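Local coordinates for protein arylsulfatase (Pseudoalteromonas sp. MB47, PDB 7AJ0) that removes sulfate groups from the algal polysaccharide fucoidan, probably in exo fashion, as a calcium-binding sulfatase that assembles into hexamers, at residues K137-S140 / Q141-L145; M375-T378 / D379-M382; T383-L387 / G388-D392. One frame throughout, in Å; residues are numbered along the deposited sequence.

The three contacts come in series along the chain, all in the part that belongs to the sulfatase family of the alkaline phosphatase clan. Contacts 2 and 3 mark the start and finish of one helix, 377-387, with centres about 12 Å apart; contact 2 lies nearer the centre of the chain. Contact 1 starts helix 141-146, its centre about 14 Å from that of contact 2 and about 11 Å from that of contact 3. A probable hydrogen bond joins Y381 OH of contact 2 to V139 O of contact 1 at 2.7 Å, and L385 of contact 3 packs on Q141 and L144. Two capped helices, far apart in sequence, are thus held against each other beside the large mixed sheet.

Contact 1 (K137-S140 / Q141-L145); sequences KEVS and QGKLL
The backbone carbonyl of E138 is linked to K143 NZ by one water, weakly on the lysine side. The water donates to E138 O, accepts from S140 N, and has a weak bond from K143 NZ, 3.3 Å away. The lysine chain runs extended from CA and bends only at its third torsion, which brings the ammonium back beside the residues that precede its helix. The carboxylate of E138 turns elsewhere, to a salt bridge with R113. At V139 the contact becomes apolar. With CG1 anti to the backbone N (chi1 176°), this methyl presses on the branch point of L144: it lies 3.3 Å from L144 CG, and both leucine methyls are close as well. The two side chains cross at about a right angle. S140 then closes the first turn with both of its oxygens. OG accepts from K143 N at 3.3 Å, with an N-H...O angle of 155°. The carbonyl oxygen of S140 takes L144 N at 3.3 Å in a fairly straight bond, and K143 N adds a weak, strongly bent one. S140 OG is also hydrogen-bonded to V171 O, which ties the cap to a separate part of the chain. Serine at the N-cap, its hydroxyl receiving an amide hydrogen of the first turn, is the classic way to begin a helix, here 141-146.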
loop_
_atom_site.group_PDB
_atom_site.type_symbol
_atom_site.label_atom_id
_atom_site.label_comp_id
_atom_site.label_asym_id
_atom_site.label_seq_id
_atom_site.Cartn_x
_atom_site.Cartn_y
_atom_site.Cartn_z
ATOM N N LYS A 137 -41.848 -7.892 20.943
ATOM C CA LYS A 137 -41.695 -9.257 20.451
ATOM C C LYS A 137 -40.595 -10.008 21.187
ATOM O O LYS A 137 -40.758 -11.191 21.504
ATOM C CB LYS A 137 -41.416 -9.187 18.946
ATOM C CG LYS A 137 -41.046 -10.470 18.235
ATOM C CD LYS A 137 -40.739 -10.131 16.764
ATOM C CE LYS A 137 -40.252 -11.328 15.954
ATOM N NZ LYS A 137 -41.354 -12.254 15.559
ATOM N N GLU A 138 -39.481 -9.343 21.482
ATOM C CA GLU A 138 -38.366 -10.008 22.139
ATOM C C GLU A 138 -38.701 -10.307 23.601
ATOM O O GLU A 138 -39.561 -9.671 24.215
ATOM C CB GLU A 138 -37.106 -9.148 22.049
ATOM C CG GLU A 138 -36.682 -8.801 20.627
ATOM C CD GLU A 138 -36.442 -10.029 19.767
ATOM O OE1 GLU A 138 -36.792 -9.998 18.566
ATOM O OE2 GLU A 138 -35.910 -11.027 20.298
ATOM N N VAL A 139 -37.997 -11.292 24.154
ATOM C CA VAL A 139 -38.232 -11.777 25.510
ATOM C C VAL A 139 -36.911 -11.730 26.266
ATOM O O VAL A 139 -36.025 -12.562 26.030
ATOM C CB VAL A 139 -38.811 -13.200 25.517
ATOM C CG1 VAL A 139 -38.948 -13.709 26.940
ATOM C CG2 VAL A 139 -40.150 -13.231 24.800
ATOM N N SER A 140 -36.781 -10.774 27.181
ATOM C CA SER A 140 -35.556 -10.634 27.952
ATOM C C SER A 140 -35.525 -11.646 29.095
ATOM O O SER A 140 -36.554 -12.188 29.509
ATOM C CB SER A 140 -35.433 -9.218 28.514
ATOM O OG SER A 140 -36.459 -8.959 29.456
ATOM N N GLN A 141 -34.317 -11.900 29.608
ATOM C CA GLN A 141 -34.203 -12.780 30.766
ATOM C C GLN A 141 -34.820 -12.136 32.000
ATOM O O GLN A 141 -35.278 -12.842 32.904
ATOM C CB GLN A 141 -32.744 -13.156 31.030
ATOM C CG GLN A 141 -31.824 -12.007 31.389
ATOM C CD GLN A 141 -31.040 -11.496 30.194
ATOM O OE1 GLN A 141 -31.601 -10.866 29.300
ATOM N NE2 GLN A 141 -29.740 -11.770 30.170
ATOM N N GLY A 142 -34.847 -10.804 32.052
ATOM C CA GLY A 142 -35.580 -10.139 33.113
ATOM C C GLY A 142 -37.031 -10.572 33.159
ATOM O O GLY A 142 -37.568 -10.887 34.223
ATOM N N LYS A 143 -37.683 -10.610 31.996
ATOM C CA LYS A 143 -39.092 -10.982 31.954
ATOM C C LYS A 143 -39.293 -12.415 32.426
ATOM O O LYS A 143 -40.173 -12.694 33.251
ATOM C CB LYS A 143 -39.637 -10.798 30.535
ATOM C CG LYS A 143 -41.111 -11.150 30.384
ATOM C CD LYS A 143 -41.636 -10.816 28.989
ATOM C CE LYS A 143 -41.790 -9.312 28.786
ATOM N NZ LYS A 143 -42.174 -8.967 27.384
ATOM N N LEU A 144 -38.479 -13.342 31.922
ATOM C CA LEU A 144 -38.701 -14.753 32.209
ATOM C C LEU A 144 -38.291 -15.119 33.630
ATOM O O LEU A 144 -38.946 -15.949 34.269
ATOM C CB LEU A 144 -37.951 -15.616 31.194
ATOM C CG LEU A 144 -38.419 -15.438 29.749
ATOM C CD1 LEU A 144 -37.680 -16.380 28.821
ATOM C CD2 LEU A 144 -39.922 -15.651 29.630
ATOM N N LEU A 145 -37.223 -14.510 34.147
ATOM C CA LEU A 145 -36.782 -14.832 35.501
ATOM C C LEU A 145 -37.637 -14.129 36.550
ATOM O O LEU A 145 -37.931 -14.709 37.600
ATOM C CB LEU A 145 -35.309 -14.467 35.671
ATOM C CG LEU A 145 -34.335 -15.319 34.854
ATOM C CD1 LEU A 145 -32.927 -14.753 34.931
ATOM C CD2 LEU A 145 -34.357 -16.767 35.326
HETATM O O HOH W 1 -38.913 -8.829 26.964
#

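Contact 2 (M375-T378 / D379-M382); sequences MDLT and DIYM
This is a local contact at a helix start, where D376 and D379 are bonded to each other as the short strand 375-376 passes into helix 377-387. The strand pairs with strand 91-97 of the large mixed sheet, and the side chain of L377 is about 9 Å from the bound calcium ion. D376 N donates to D379 OD2 at 2.9 Å, meeting that oxygen from above the carboxylate plane, 57° out of it. Within the same capping turn, D379 N donates to D376 O at 3.0 Å. The side chain of D376 caps the helix: its OD1 accepts from T378 N at 3.0 Å in a nearly straight bond of 166° that reaches the oxygen on its anti side. Together the two aspartates form a capping box, D376 at the N-cap and D379 three residues on. D379 CG lies anti to its own carbonyl carbon (chi1 -64°), a rotation that swings the carboxylate back over the strand end. There it has further partners: R418 makes a salt bridge with OD1, I403 N also bonds OD1, and Q405 NE2 bonds OD2. With an alanine here, D376 N would probably lose its side-chain acceptor and R418 a carboxylate mate. Regular helical bonding follows, T378 O accepting from M382 N at 3.1 Å. Apolar groups pack beside the polar box. M375 runs antiparallel to the D379 side chain, fully stretched, and ends with CE 4.0 Å from I380 CG1. L377 and I380 run alongside each other with the same heading, L377 CD2 being 3.8 Å from I380 CD1; M96 of strand 91-97 touches both of them.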
loop_
_atom_site.group_PDB
_atom_site.type_symbol
_atom_site.label_atom_id
_atom_site.label_comp_id
_atom_site.label_asym_id
_atom_site.label_seq_id
_atom_site.Cartn_x
_atom_site.Cartn_y
_atom_site.Cartn_z
ATOM N N MET A 375 -17.836 -20.028 23.083
ATOM C CA MET A 375 -18.963 -19.509 23.846
ATOM C C MET A 375 -19.331 -18.135 23.308
ATOM O O MET A 375 -18.486 -17.411 22.777
ATOM C CB MET A 375 -18.649 -19.435 25.342
ATOM C CG MET A 375 -19.828 -18.975 26.181
ATOM S SD MET A 375 -19.808 -19.624 27.859
ATOM C CE MET A 375 -21.177 -18.718 28.584
ATOM N N ASP A 376 -20.607 -17.784 23.461
ATOM C CA ASP A 376 -21.203 -16.596 22.867
ATOM C C ASP A 376 -21.894 -15.789 23.957
ATOM O O ASP A 376 -22.192 -16.299 25.038
ATOM C CB ASP A 376 -22.207 -16.999 21.767
ATOM C CG ASP A 376 -22.556 -15.857 20.829
ATOM O OD1 ASP A 376 -23.083 -14.825 21.296
ATOM O OD2 ASP A 376 -22.308 -15.999 19.612
ATOM N N LEU A 377 -22.145 -14.508 23.668
ATOM C CA LEU A 377 -22.943 -13.704 24.590
ATOM C C LEU A 377 -24.369 -14.234 24.700
ATOM O O LEU A 377 -24.980 -14.153 25.772
ATOM C CB LEU A 377 -22.972 -12.242 24.148
ATOM C CG LEU A 377 -21.768 -11.366 24.496
ATOM C CD1 LEU A 377 -21.983 -9.960 23.944
ATOM C CD2 LEU A 377 -21.517 -11.322 25.992
ATOM N N THR A 378 -24.922 -14.766 23.609
ATOM C CA THR A 378 -26.243 -15.373 23.688
ATOM C C THR A 378 -26.246 -16.610 24.580
ATOM O O THR A 378 -27.310 -17.004 25.068
ATOM C CB THR A 378 -26.751 -15.750 22.295
ATOM O OG1 THR A 378 -25.830 -16.658 21.676
ATOM C CG2 THR A 378 -26.906 -14.512 21.426
ATOM N N ASP A 379 -25.082 -17.226 24.802
ATOM C CA ASP A 379 -25.016 -18.387 25.680
ATOM C C ASP A 379 -25.184 -17.993 27.143
ATOM O O ASP A 379 -25.675 -18.794 27.946
ATOM C CB ASP A 379 -23.694 -19.128 25.478
ATOM C CG ASP A 379 -23.557 -19.709 24.081
ATOM O OD1 ASP A 379 -24.583 -19.813 23.376
ATOM O OD2 ASP A 379 -22.424 -20.068 23.692
ATOM N N ILE A 380 -24.779 -16.776 27.511
ATOM C CA ILE A 380 -25.039 -16.293 28.864
ATOM C C ILE A 380 -26.540 -16.173 29.091
ATOM O O ILE A 380 -27.065 -16.565 30.141
ATOM C CB ILE A 380 -24.324 -14.951 29.104
ATOM C CG1 ILE A 380 -22.811 -15.120 28.949
ATOM C CG2 ILE A 380 -24.666 -14.412 30.488
ATOM C CD1 ILE A 380 -22.048 -13.810 28.853
ATOM N N TYR A 381 -27.253 -15.624 28.105
ATOM C CA TYR A 381 -28.706 -15.531 28.182
ATOM C C TYR A 381 -29.332 -16.905 28.368
ATOM O O TYR A 381 -30.120 -17.120 29.297
ATOM C CB TYR A 381 -29.224 -14.851 26.911
ATOM C CG TYR A 381 -30.716 -14.903 26.692
ATOM C CD1 TYR A 381 -31.318 -16.026 26.137
ATOM C CD2 TYR A 381 -31.519 -13.817 27.001
ATOM C CE1 TYR A 381 -32.675 -16.072 25.920
ATOM C CE2 TYR A 381 -32.879 -13.854 26.788
ATOM C CZ TYR A 381 -33.452 -14.983 26.247
ATOM O OH TYR A 381 -34.809 -15.026 26.034
ATOM N N MET A 382 -28.982 -17.855 27.499
ATOM C CA MET A 382 -29.608 -19.172 27.554
ATOM C C MET A 382 -29.178 -19.944 28.793
ATOM O O MET A 382 -29.968 -20.718 29.346
ATOM C CB MET A 382 -29.268 -19.960 26.290
ATOM C CG MET A 382 -30.280 -21.043 25.947
ATOM S SD MET A 382 -31.932 -20.383 25.644
ATOM C CE MET A 382 -31.690 -19.492 24.109
#

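Contact 3 (T383-L387 / G388-D392)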
loop_
_atom_site.group_PDB
_atom_site.type_symbol
_atom_site.label_atom_id
_atom_site.label_comp_id
_atom_site.label_asym_id
_atom_site.label_seq_id
_atom_site.Cartn_x
_atom_site.Cartn_y
_atom_site.Cartn_z
ATOM N N THR A 383 -27.934 -19.758 29.237
ATOM C CA THR A 383 -27.493 -20.361 30.491
ATOM C C THR A 383 -28.270 -19.786 31.670
ATOM O O THR A 383 -28.686 -20.525 32.571
ATOM C CB THR A 383 -25.988 -20.138 30.668
ATOM O OG1 THR A 383 -25.282 -20.728 29.566
ATOM C CG2 THR A 383 -25.493 -20.745 31.971
ATOM N N SER A 384 -28.486 -18.469 31.674
ATOM C CA SER A 384 -29.271 -17.851 32.738
ATOM C C SER A 384 -30.681 -18.427 32.788
ATOM O O SER A 384 -31.210 -18.697 33.872
ATOM C CB SER A 384 -29.329 -16.336 32.535
ATOM O OG SER A 384 -28.043 -15.750 32.633
ATOM N N LEU A 385 -31.308 -18.618 31.625
ATOM C CA LEU A 385 -32.677 -19.119 31.608
ATOM C C LEU A 385 -32.763 -20.532 32.169
ATOM O O LEU A 385 -33.764 -20.889 32.799
ATOM C CB LEU A 385 -33.237 -19.087 30.188
ATOM C CG LEU A 385 -33.347 -17.719 29.516
ATOM C CD1 LEU A 385 -34.123 -17.849 28.209
ATOM C CD2 LEU A 385 -33.989 -16.695 30.434
ATOM N N ARG A 386 -31.733 -21.352 31.948
ATOM C CA ARG A 386 -31.767 -22.717 32.462
ATOM C C ARG A 386 -31.540 -22.743 33.969
ATOM O O ARG A 386 -32.159 -23.543 34.680
ATOM C CB ARG A 386 -30.730 -23.574 31.736
ATOM C CG ARG A 386 -30.660 -25.013 32.219
ATOM C CD ARG A 386 -29.572 -25.191 33.265
ATOM N NE ARG A 386 -29.588 -26.527 33.854
ATOM C CZ ARG A 386 -28.990 -27.592 33.326
ATOM N NH1 ARG A 386 -28.322 -27.490 32.183
ATOM N NH2 ARG A 386 -29.063 -28.763 33.944
ATOM N N LEU A 387 -30.660 -21.877 34.478
ATOM C CA LEU A 387 -30.438 -21.818 35.919
ATOM C C LEU A 387 -31.716 -21.448 36.665
ATOM O O LEU A 387 -31.910 -21.874 37.808
ATOM C CB LEU A 387 -29.328 -20.818 36.244
ATOM C CG LEU A 387 -27.917 -21.223 35.816
ATOM C CD1 LEU A 387 -26.932 -20.089 36.054
ATOM C CD2 LEU A 387 -27.468 -22.485 36.545
ATOM N N GLY A 388 -32.591 -20.664 36.041
ATOM C CA GLY A 388 -33.877 -20.328 36.605
ATOM C C GLY A 388 -35.016 -21.235 36.201
ATOM O O GLY A 388 -36.142 -21.050 36.671
ATOM N N GLY A 389 -34.760 -22.212 35.332
ATOM C CA GLY A 389 -35.773 -23.161 34.918
ATOM C C GLY A 389 -36.892 -22.557 34.095
ATOM O O GLY A 389 -38.069 -22.753 34.412
ATOM N N VAL A 390 -36.547 -21.841 33.023
ATOM C CA VAL A 390 -37.550 -21.104 32.266
ATOM C C VAL A 390 -37.307 -21.172 30.764
ATOM O O VAL A 390 -37.832 -20.346 30.007
ATOM C CB VAL A 390 -37.593 -19.630 32.727
ATOM C CG1 VAL A 390 -37.991 -19.531 34.187
ATOM C CG2 VAL A 390 -36.238 -18.963 32.505
ATOM N N ILE A 391 -36.528 -22.157 30.313
ATOM C CA ILE A 391 -36.247 -22.244 28.882
ATOM C C ILE A 391 -37.498 -22.642 28.104
ATOM O O ILE A 391 -37.683 -22.219 26.955
ATOM C CB ILE A 391 -35.080 -23.214 28.604
ATOM C CG1 ILE A 391 -33.748 -22.527 28.931
ATOM C CG2 ILE A 391 -35.109 -23.696 27.156
ATOM C CD1 ILE A 391 -32.514 -23.225 28.379
ATOM N N ASP A 392 -38.377 -23.453 28.701
ATOM C CA ASP A 392 -39.589 -23.881 28.010
ATOM C C ASP A 392 -40.569 -22.740 27.753
ATOM O O ASP A 392 -41.596 -22.968 27.102
ATOM C CB ASP A 392 -40.293 -24.986 28.807
ATOM C CG ASP A 392 -40.867 -24.489 30.127
ATOM O OD1 ASP A 392 -40.681 -23.301 30.466
ATOM O OD2 ASP A 392 -41.511 -25.298 30.829
#
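A Schellman motif ends helix 377-387, and L385 and V390 are the pair that closes it. V390 N donates to L385 O at 2.9 Å, the outer bond of the motif. Inside it, G389 N donates to R386 O at 3.0 Å, coming from well above the carbonyl plane instead of along a lone pair. The last regular helical bond runs from G388 N to S384 O. G389 is the residue that leaves the helical path, with phi at 67°, a value that glycine adopts easily because it lacks a CB. The reversal folds the chain back on the last turn. V390 CG2, held between its own backbone N and carbonyl carbon, is 3.8 Å from L385 CB, an apolar contact that accompanies the outer bond, as is common in this motif. The same methyl also lies close to the carbonyl oxygen of L385. I391 continues the cover: its CG1 is 3.7 Å from L385 CB, while its CD1 lies 3.8 Å from R386 CB. The far end of the arginine leaves this cluster, and its guanidinium makes salt bridges with E34 and D404. Around the helix end, L385 and V390 pack on L144 of helix 141-146, whereas L387 touches L41 of helix 31-48 and T406 of helix 406-409.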